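Local coordinates for protein glycosyl hydrolase, family 38 (Enterococcus faecalis, PDB 5KBP) that probably hydrolyses alpha-mannosidic linkages, as a metal-binding glycoside hydrolase of family 38, at residues 15-20 with 33-38; 38-43 with 72-77; 59-64 with 82-87. All blocks are in the same frame, centred on the assembly; numbering follows the deposited sequence.

Contact 1. Residues 15-20 with 33-38; sequences SHWDRE and IELVDN
L35 reaches from helix 25-45 to the loop that follows strand 7-13, and its CD2 methyl does all the touching. This methyl lies 3.8 Å from S15 CB. S15 OG is just as near, so the methyl meets the flank of the serine rather than one atom. L35 CD2 also lies 3.9 Å from W17 CE3, coming obliquely to the benzo part of the indole. The leucine and the tryptophan slide past each other in opposite directions. The tryptophan leans toward the helix with CG anti to its backbone N (chi1 -164°). S15 OG sits in the plane of the indole, at its edge. The ring of W17 also meets H235 edge-to-face.

This buried side is tight and mostly apolar, without hydrogen bonds between the segments. Its one polar atom, S15 OG, is satisfied by Q236 O. Away from L35 the helix is more open: E34, D37 and N38 are partly exposed. The second subunit covers E34 there, through its salt bridge to K478.

The loop contains H16-W17-D18. This is consistent with the H-x-D motif of family 38 N-terminal domains, whose His and Asp are zinc ligands in relatives.

Contact 2. Residues 38-43 with 72-77; sequences NVLDLI and KEAVKK. With SO4 (sulfate ion), chain E.
L40 meets one side of helix 72-80 while two lysines on the opposite side of that helix hold a sulfate ion. A purely apolar contact and an anion site thus share two turns of one helix.

On the apolar side, L40 is the one residue of 38-43 that reaches across. Its CD1 lies 4.1 Å from V75 CG2, and the two side chains cross obliquely. CD1 also approaches A74 CB at 4.5 Å, a looser touch. V75 starts out away from helix 25-45. The valine still makes contact because CG2 sits beside its own backbone N, anti to the carbonyl carbon, while CG1 is anti to the N (chi1 169°). No hydrogen bond joins the segments. Y64 of helix 59-65 packs on both L40 and V75, so the pair is enclosed from a third helix. W117 packs on V75, K72 and K76.

On the far side, K72 and K76 stand one turn apart, and both chains run out extended. K76 NZ bonds to sulfate O3 at 3.2 Å and only weakly to O4. K72 NZ also bonds to the ion, through O2, but the modelled distance is too short to be relied on. K72 of the second subunit binds the same sulfate. E73 is bent at chi2 (-57°), and its OE1 has a long salt bridge of 3.7 Å with K76 NZ.

The sulfate probably comes from the crystallisation liquor. Its position suggests that an anion may offset the lysine charge gathered there from both subunits. The L40 side, with no polar bond, rests on van der Waals contact alone.

Contact 3. Residues 59-64 with 82-87; sequences IILDDY and GKLKIG
L61 of helix 59-65 packs on L84 and I86, which lie on and just after strand 84-85. This strand runs parallel to and beside strand 52-53, with helices 59-65 and 72-80 in the connection between them. That makes a beta-alpha-beta crossover, and the contact sets its first helix against its second strand.

The interactions between the segments are all apolar. L61 uses both of its methyls. CD2 lies 4.0 Å from L84 CD2, and these two side chains slide past each other in opposite directions. CD1 is the methyl nearer I86, which L61 meets at about a right angle; CD2 also approaches the CG2 of I86. In L61, chi1 of -56° puts CG anti to the carbonyl carbon, which carries the fork toward 84-86. Helices 72-80 and 100-117 add V75 and W117 to the cluster: both pack on L61, and W117 packs on I86 too. All three residues of the contact are buried.

Backbone bonds shape the partner segments. In the helix, D63 N bonds to I59 O at 2.8 Å, and Y64 N to I60 O at 3.0 Å. G82 leaves helix 72-80 with positive phi (68°) in a Schellman motif, which turns the chain toward the strand. K83 and K85 then make backbone bonds to F52, and K85 also to L54.

Polar side chains find partners outside the pair. D63 forms a salt bridge with R19. K83 NZ bonds to the carbonyl oxygens of F49 and N50, which ties the start of the strand segment to the loop before strand 52-53.

In I86, chi1 of 64° leaves CG2 anti to the carbonyl carbon, where it lies 3.7 Å from L61 CD1. I86 CD1 touches the same methyl, L61 CD1, at 4.0 Å.

Overall arrangement
From the N terminus, strand 7-13 leads into the loop 15-20. Contact 1 closes this loop early, against helix 25-45. The same helix then opens contact 2, so these two follow in series and share N38. Contact 2 closes when helix 72-80 is reached. Contact 3 opens at helix 59-65, inside that span, and closes at 82-87, beyond it. Contacts 2 and 3 therefore cross. Contact 1 also precedes contact 3. R19 joins D63 in a salt bridge between contacts 1 and 3. Together the contacts tie three helices, a loop and a short strand within the N-terminal domain.

Contact 1. Residues 15-20 with 33-38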
loop_
_atom_site.group_PDB
_atom_site.type_symbol
_atom_site.label_atom_id
_atom_site.label_comp_id
_atom_site.label_asym_id
_atom_site.label_seq_id
_atom_site.Cartn_x
_atom_site.Cartn_y
_atom_site.Cartn_z
ATOM N N SER A 15 -4.592 11.175 -24.773
ATOM C CA SER A 15 -3.825 11.688 -23.641
ATOM C C SER A 15 -2.983 10.538 -23.106
ATOM O O SER A 15 -3.531 9.573 -22.564
ATOM C CB SER A 15 -4.742 12.251 -22.561
ATOM O OG SER A 15 -3.986 12.859 -21.528
ATOM N N HIS A 16 -1.666 10.632 -23.278
ATOM C CA HIS A 16 -0.756 9.631 -22.730
ATOM C C HIS A 16 -0.738 9.767 -21.215
ATOM O O HIS A 16 -0.168 10.720 -20.675
ATOM C CB HIS A 16 0.641 9.806 -23.315
ATOM C CG HIS A 16 1.618 8.768 -22.858
ATOM N ND1 HIS A 16 2.665 9.052 -22.008
ATOM C CD2 HIS A 16 1.701 7.444 -23.128
ATOM C CE1 HIS A 16 3.353 7.949 -21.777
ATOM N NE2 HIS A 16 2.789 6.958 -22.444
ATOM N N TRP A 17 -1.360 8.819 -20.522
ATOM C CA TRP A 17 -1.620 8.946 -19.092
ATOM C C TRP A 17 -0.734 7.980 -18.309
ATOM O O TRP A 17 -1.082 6.814 -18.112
ATOM C CB TRP A 17 -3.085 8.708 -18.782
ATOM C CG TRP A 17 -3.435 9.200 -17.432
ATOM C CD1 TRP A 17 -3.479 8.474 -16.279
ATOM C CD2 TRP A 17 -3.752 10.548 -17.074
ATOM N NE1 TRP A 17 -3.823 9.286 -15.226
ATOM C CE2 TRP A 17 -3.995 10.564 -15.689
ATOM C CE3 TRP A 17 -3.863 11.743 -17.794
ATOM C CZ2 TRP A 17 -4.340 11.727 -15.008
ATOM C CZ3 TRP A 17 -4.208 12.896 -17.114
ATOM C CH2 TRP A 17 -4.443 12.879 -15.736
ATOM N N ASP A 18 0.408 8.482 -17.851
ATOM C CA ASP A 18 1.213 7.744 -16.889
ATOM C C ASP A 18 0.442 7.629 -15.581
ATOM O O ASP A 18 0.115 8.641 -14.953
ATOM C CB ASP A 18 2.554 8.443 -16.672
ATOM C CG ASP A 18 3.332 8.621 -17.961
ATOM O OD1 ASP A 18 3.959 7.642 -18.414
ATOM O OD2 ASP A 18 3.319 9.737 -18.520
ATOM N N ARG A 19 0.142 6.390 -15.181
ATOM C CA ARG A 19 -0.745 6.165 -14.043
ATOM C C ARG A 19 -0.171 6.757 -12.761
ATOM O O ARG A 19 -0.914 7.282 -11.921
ATOM C CB ARG A 19 -1.005 4.667 -13.883
ATOM C CG ARG A 19 -2.181 4.318 -12.992
ATOM C CD ARG A 19 -2.607 2.875 -13.217
ATOM N NE ARG A 19 -3.723 2.488 -12.361
ATOM C CZ ARG A 19 -3.586 1.923 -11.166
ATOM N NH1 ARG A 19 -2.376 1.679 -10.680
ATOM N NH2 ARG A 19 -4.658 1.601 -10.457
ATOM N N GLU A 20 1.147 6.687 -12.596
ATOM C CA GLU A 20 1.818 7.281 -11.447
ATOM C C GLU A 20 3.240 7.632 -11.855
ATOM O O GLU A 20 3.927 6.814 -12.473
ATOM C CB GLU A 20 1.813 6.328 -10.248
ATOM C CG GLU A 20 2.076 4.876 -10.610
ATOM C CD GLU A 20 1.808 3.930 -9.456
ATOM O OE1 GLU A 20 2.194 2.746 -9.551
ATOM O OE2 GLU A 20 1.211 4.371 -8.452
ATOM N N ILE A 33 -9.865 11.599 -13.303
ATOM C CA ILE A 33 -11.313 11.763 -13.225
ATOM C C ILE A 33 -11.745 13.008 -13.987
ATOM O O ILE A 33 -12.753 12.998 -14.703
ATOM C CB ILE A 33 -11.766 11.817 -11.754
ATOM C CG1 ILE A 33 -11.189 10.632 -10.976
ATOM C CG2 ILE A 33 -13.285 11.828 -11.664
ATOM C CD1 ILE A 33 -11.609 9.286 -11.514
ATOM N N GLU A 34 -10.987 14.098 -13.844
ATOM C CA GLU A 34 -11.303 15.322 -14.574
ATOM C C GLU A 34 -11.201 15.109 -16.080
ATOM O O GLU A 34 -12.039 15.605 -16.842
ATOM C CB GLU A 34 -10.372 16.452 -14.133
ATOM C CG GLU A 34 -10.597 16.926 -12.706
ATOM C CD GLU A 34 -9.625 18.014 -12.293
ATOM O OE1 GLU A 34 -8.623 18.225 -13.010
ATOM O OE2 GLU A 34 -9.861 18.658 -11.250
ATOM N N LEU A 35 -10.183 14.367 -16.524
ATOM C CA LEU A 35 -9.996 14.140 -17.953
ATOM C C LEU A 35 -11.163 13.358 -18.545
ATOM O O LEU A 35 -11.753 13.769 -19.551
ATOM C CB LEU A 35 -8.679 13.405 -18.199
ATOM C CG LEU A 35 -8.445 12.922 -19.632
ATOM C CD1 LEU A 35 -8.308 14.096 -20.583
ATOM C CD2 LEU A 35 -7.222 12.025 -19.706
ATOM N N VAL A 36 -11.511 12.225 -17.930
ATOM C CA VAL A 36 -12.585 11.391 -18.465
ATOM C C VAL A 36 -13.929 12.103 -18.365
ATOM O O VAL A 36 -14.786 11.945 -19.243
ATOM C CB VAL A 36 -12.602 10.028 -17.751
ATOM C CG1 VAL A 36 -13.760 9.168 -18.249
ATOM C CG2 VAL A 36 -11.277 9.308 -17.957
ATOM N N ASP A 37 -14.139 12.897 -17.312
ATOM C CA ASP A 37 -15.362 13.692 -17.226
ATOM C C ASP A 37 -15.491 14.630 -18.419
ATOM O O ASP A 37 -16.582 14.785 -18.982
ATOM C CB ASP A 37 -15.394 14.490 -15.923
ATOM C CG ASP A 37 -15.719 13.634 -14.717
ATOM O OD1 ASP A 37 -16.242 12.516 -14.899
ATOM O OD2 ASP A 37 -15.460 14.087 -13.582
ATOM N N ASN A 38 -14.386 15.259 -18.822
ATOM C CA ASN A 38 -14.421 16.191 -19.943
ATOM C C ASN A 38 -14.514 15.476 -21.286
ATOM O O ASN A 38 -15.129 16.003 -22.218
ATOM C CB ASN A 38 -13.189 17.097 -19.910
ATOM C CG ASN A 38 -13.216 18.073 -18.748
ATOM O OD1 ASN A 38 -14.281 18.536 -18.338
ATOM N ND2 ASN A 38 -12.044 18.389 -18.210
#

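Contact 2. Residues 38-43 with 72-77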
loop_
_atom_site.group_PDB
_atom_site.type_symbol
_atom_site.label_atom_id
_atom_site.label_comp_id
_atom_site.label_asym_id
_atom_site.label_seq_id
_atom_site.Cartn_x
_atom_site.Cartn_y
_atom_site.Cartn_z
ATOM N N ASN A 38 -14.386 15.259 -18.822
ATOM C CA ASN A 38 -14.421 16.191 -19.943
ATOM C C ASN A 38 -14.514 15.476 -21.286
ATOM O O ASN A 38 -15.129 16.003 -22.218
ATOM C CB ASN A 38 -13.189 17.097 -19.910
ATOM C CG ASN A 38 -13.216 18.073 -18.748
ATOM O OD1 ASN A 38 -14.281 18.536 -18.338
ATOM N ND2 ASN A 38 -12.044 18.389 -18.210
ATOM N N VAL A 39 -13.916 14.289 -21.408
ATOM C CA VAL A 39 -14.029 13.535 -22.653
ATOM C C VAL A 39 -15.464 13.072 -22.866
ATOM O O VAL A 39 -16.014 13.197 -23.967
ATOM C CB VAL A 39 -13.043 12.352 -22.658
ATOM C CG1 VAL A 39 -13.308 11.446 -23.852
ATOM C CG2 VAL A 39 -11.614 12.860 -22.685
ATOM N N LEU A 40 -16.094 12.534 -21.818
ATOM C CA LEU A 40 -17.503 12.163 -21.911
ATOM C C LEU A 40 -18.381 13.376 -22.190
ATOM O O LEU A 40 -19.407 13.254 -22.868
ATOM C CB LEU A 40 -17.949 11.467 -20.626
ATOM C CG LEU A 40 -17.264 10.137 -20.304
ATOM C CD1 LEU A 40 -17.801 9.545 -19.009
ATOM C CD2 LEU A 40 -17.434 9.162 -21.454
ATOM N N ASP A 41 -18.000 14.546 -21.673
ATOM C CA ASP A 41 -18.734 15.771 -21.978
ATOM C C ASP A 41 -18.714 16.052 -23.476
ATOM O O ASP A 41 -19.749 16.367 -24.076
ATOM C CB ASP A 41 -18.130 16.938 -21.193
ATOM C CG ASP A 41 -19.057 18.140 -21.111
ATOM O OD1 ASP A 41 -19.762 18.437 -22.099
ATOM O OD2 ASP A 41 -19.072 18.798 -20.051
ATOM N N LEU A 42 -17.540 15.933 -24.099
ATOM C CA LEU A 42 -17.429 16.178 -25.534
ATOM C C LEU A 42 -18.117 15.083 -26.342
ATOM O O LEU A 42 -18.714 15.361 -27.388
ATOM C CB LEU A 42 -15.957 16.289 -25.930
ATOM C CG LEU A 42 -15.214 17.554 -25.500
ATOM C CD1 LEU A 42 -13.714 17.368 -25.648
ATOM C CD2 LEU A 42 -15.692 18.744 -26.320
ATOM N N ILE A 43 -18.043 13.835 -25.875
ATOM C CA ILE A 43 -18.628 12.724 -26.619
ATOM C C ILE A 43 -20.148 12.831 -26.642
ATOM O O ILE A 43 -20.792 12.533 -27.656
ATOM C CB ILE A 43 -18.156 11.385 -26.022
ATOM C CG1 ILE A 43 -16.688 11.133 -26.373
ATOM C CG2 ILE A 43 -19.030 10.235 -26.499
ATOM C CD1 ILE A 43 -16.142 9.831 -25.827
ATOM N N LYS A 72 -21.084 4.413 -15.012
ATOM C CA LYS A 72 -20.752 3.236 -15.811
ATOM C C LYS A 72 -21.593 3.165 -17.081
ATOM O O LYS A 72 -21.085 2.799 -18.148
ATOM C CB LYS A 72 -20.933 1.964 -14.980
ATOM C CG LYS A 72 -20.644 0.686 -15.755
ATOM C CD LYS A 72 -20.599 -0.530 -14.848
ATOM C CE LYS A 72 -20.180 -1.768 -15.625
ATOM N NZ LYS A 72 -19.965 -2.950 -14.747
ATOM N N GLU A 73 -22.881 3.508 -16.988
ATOM C CA GLU A 73 -23.735 3.479 -18.172
ATOM C C GLU A 73 -23.283 4.499 -19.207
ATOM O O GLU A 73 -23.349 4.240 -20.415
ATOM C CB GLU A 73 -25.192 3.720 -17.780
ATOM C CG GLU A 73 -25.868 2.528 -17.123
ATOM C CD GLU A 73 -25.832 1.282 -17.988
ATOM O OE1 GLU A 73 -25.675 0.176 -17.430
ATOM O OE2 GLU A 73 -25.958 1.407 -19.225
ATOM N N ALA A 74 -22.824 5.670 -18.756
ATOM C CA ALA A 74 -22.292 6.658 -19.689
ATOM C C ALA A 74 -21.029 6.145 -20.370
ATOM O O ALA A 74 -20.839 6.348 -21.576
ATOM C CB ALA A 74 -22.015 7.973 -18.961
ATOM N N VAL A 75 -20.153 5.478 -19.615
ATOM C CA VAL A 75 -18.941 4.907 -20.199
ATOM C C VAL A 75 -19.295 3.809 -21.191
ATOM O O VAL A 75 -18.698 3.708 -22.271
ATOM C CB VAL A 75 -18.007 4.389 -19.089
ATOM C CG1 VAL A 75 -16.881 3.557 -19.680
ATOM C CG2 VAL A 75 -17.447 5.550 -18.283
ATOM N N LYS A 76 -20.267 2.964 -20.838
ATOM C CA LYS A 76 -20.736 1.933 -21.759
ATOM C C LYS A 76 -21.212 2.546 -23.069
ATOM O O LYS A 76 -20.802 2.118 -24.153
ATOM C CB LYS A 76 -21.861 1.126 -21.113
ATOM C CG LYS A 76 -21.406 -0.031 -20.243
ATOM C CD LYS A 76 -22.599 -0.670 -19.547
ATOM C CE LYS A 76 -22.274 -2.073 -19.063
ATOM N NZ LYS A 76 -23.399 -2.661 -18.282
ATOM N N LYS A 77 -22.075 3.563 -22.985
ATOM C CA LYS A 77 -22.608 4.184 -24.192
ATOM C C LYS A 77 -21.522 4.888 -24.997
ATOM O O LYS A 77 -21.604 4.942 -26.229
ATOM C CB LYS A 77 -23.724 5.164 -23.830
ATOM C CG LYS A 77 -25.013 4.489 -23.387
ATOM C CD LYS A 77 -26.097 5.501 -23.047
ATOM C CE LYS A 77 -25.833 6.178 -21.711
ATOM N NZ LYS A 77 -26.964 7.057 -21.300
HETATM S S SO4 E . -23.369 -3.787 -14.518
HETATM O O1 SO4 E . -24.315 -3.859 -13.408
HETATM O O2 SO4 E . -22.024 -4.075 -14.030
HETATM O O3 SO4 E . -23.401 -2.448 -15.097
HETATM O O4 SO4 E . -23.736 -4.765 -15.536
#

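Contact 3. Residues 59-64 with 82-87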
loop_
_atom_site.group_PDB
_atom_site.type_symbol
_atom_site.label_atom_id
_atom_site.label_comp_id
_atom_site.label_asym_id
_atom_site.label_seq_id
_atom_site.Cartn_x
_atom_site.Cartn_y
_atom_site.Cartn_z
ATOM N N ILE A 59 -7.275 -0.118 -18.174
ATOM C CA ILE A 59 -7.346 0.152 -16.741
ATOM C C ILE A 59 -7.844 1.563 -16.455
ATOM O O ILE A 59 -8.278 1.847 -15.333
ATOM C CB ILE A 59 -5.974 -0.086 -16.079
ATOM C CG1 ILE A 59 -6.137 -0.318 -14.574
ATOM C CG2 ILE A 59 -5.040 1.088 -16.335
ATOM C CD1 ILE A 59 -4.826 -0.519 -13.843
ATOM N N ILE A 60 -7.797 2.459 -17.445
ATOM C CA ILE A 60 -8.329 3.807 -17.262
ATOM C C ILE A 60 -9.825 3.751 -16.982
ATOM O O ILE A 60 -10.347 4.506 -16.152
ATOM C CB ILE A 60 -8.010 4.676 -18.494
ATOM C CG1 ILE A 60 -6.498 4.882 -18.623
ATOM C CG2 ILE A 60 -8.737 6.014 -18.424
ATOM C CD1 ILE A 60 -6.096 5.721 -19.816
ATOM N N LEU A 61 -10.536 2.845 -17.659
ATOM C CA LEU A 61 -11.959 2.668 -17.388
ATOM C C LEU A 61 -12.189 2.196 -15.957
ATOM O O LEU A 61 -13.098 2.681 -15.273
ATOM C CB LEU A 61 -12.559 1.672 -18.381
ATOM C CG LEU A 61 -12.388 1.969 -19.872
ATOM C CD1 LEU A 61 -12.770 0.758 -20.702
ATOM C CD2 LEU A 61 -13.228 3.170 -20.271
ATOM N N ASP A 62 -11.372 1.250 -15.488
ATOM C CA ASP A 62 -11.523 0.745 -14.127
ATOM C C ASP A 62 -11.198 1.819 -13.097
ATOM O O ASP A 62 -11.923 1.976 -12.107
ATOM C CB ASP A 62 -10.630 -0.480 -13.921
ATOM C CG ASP A 62 -11.011 -1.637 -14.822
ATOM O OD1 ASP A 62 -12.190 -1.708 -15.228
ATOM O OD2 ASP A 62 -10.135 -2.474 -15.122
ATOM N N ASP A 63 -10.112 2.567 -13.312
ATOM C CA ASP A 63 -9.722 3.599 -12.359
ATOM C C ASP A 63 -10.751 4.719 -12.287
ATOM O O ASP A 63 -10.900 5.354 -11.238
ATOM C CB ASP A 63 -8.351 4.166 -12.728
ATOM C CG ASP A 63 -7.248 3.129 -12.642
ATOM O OD1 ASP A 63 -7.403 2.157 -11.873
ATOM O OD2 ASP A 63 -6.222 3.289 -13.338
ATOM N N TYR A 64 -11.466 4.972 -13.384
ATOM C CA TYR A 64 -12.474 6.025 -13.390
ATOM C C TYR A 64 -13.743 5.589 -12.667
ATOM O O TYR A 64 -14.341 6.376 -11.926
ATOM C CB TYR A 64 -12.794 6.433 -14.829
ATOM C CG TYR A 64 -13.894 7.466 -14.961
ATOM C CD1 TYR A 64 -13.661 8.802 -14.661
ATOM C CD2 TYR A 64 -15.163 7.106 -15.398
ATOM C CE1 TYR A 64 -14.664 9.750 -14.788
ATOM C CE2 TYR A 64 -16.172 8.047 -15.527
ATOM C CZ TYR A 64 -15.916 9.367 -15.221
ATOM O OH TYR A 64 -16.915 10.308 -15.348
ATOM N N GLY A 82 -18.448 3.869 -30.378
ATOM C CA GLY A 82 -17.193 4.019 -31.083
ATOM C C GLY A 82 -16.519 5.355 -30.884
ATOM O O GLY A 82 -15.671 5.737 -31.693
ATOM N N LYS A 83 -16.881 6.085 -29.827
ATOM C CA LYS A 83 -16.276 7.378 -29.541
ATOM C C LYS A 83 -15.261 7.332 -28.408
ATOM O O LYS A 83 -14.478 8.275 -28.262
ATOM C CB LYS A 83 -17.361 8.411 -29.215
ATOM C CG LYS A 83 -18.293 8.695 -30.382
ATOM C CD LYS A 83 -19.098 9.964 -30.164
ATOM C CE LYS A 83 -19.802 10.385 -31.442
ATOM N NZ LYS A 83 -18.827 10.615 -32.544
ATOM N N LEU A 84 -15.254 6.269 -27.608
ATOM C CA LEU A 84 -14.212 6.034 -26.616
ATOM C C LEU A 84 -13.441 4.795 -27.058
ATOM O O LEU A 84 -13.933 3.668 -26.919
ATOM C CB LEU A 84 -14.800 5.866 -25.217
ATOM C CG LEU A 84 -13.821 6.086 -24.060
ATOM C CD1 LEU A 84 -13.134 7.433 -24.205
ATOM C CD2 LEU A 84 -14.536 5.991 -22.723
ATOM N N LYS A 85 -12.246 5.006 -27.602
ATOM C CA LYS A 85 -11.429 3.930 -28.148
ATOM C C LYS A 85 -10.563 3.344 -27.039
ATOM O O LYS A 85 -9.742 4.053 -26.447
ATOM C CB LYS A 85 -10.567 4.453 -29.295
ATOM C CG LYS A 85 -11.350 5.115 -30.423
ATOM C CD LYS A 85 -12.174 4.101 -31.202
ATOM C CE LYS A 85 -12.728 4.711 -32.482
ATOM N NZ LYS A 85 -13.497 3.722 -33.287
ATOM N N ILE A 86 -10.740 2.050 -26.765
ATOM C CA ILE A 86 -10.117 1.401 -25.620
ATOM C C ILE A 86 -9.238 0.249 -26.092
ATOM O O ILE A 86 -9.399 -0.287 -27.193
ATOM C CB ILE A 86 -11.168 0.892 -24.613
ATOM C CG1 ILE A 86 -12.028 -0.200 -25.254
ATOM C CG2 ILE A 86 -12.040 2.040 -24.131
ATOM C CD1 ILE A 86 -12.942 -0.911 -24.285
ATOM N N GLY A 87 -8.297 -0.134 -25.231
ATOM C CA GLY A 87 -7.461 -1.287 -25.471
ATOM C C GLY A 87 -6.359 -1.023 -26.474
ATOM O O GLY A 87 -6.130 0.113 -26.895
#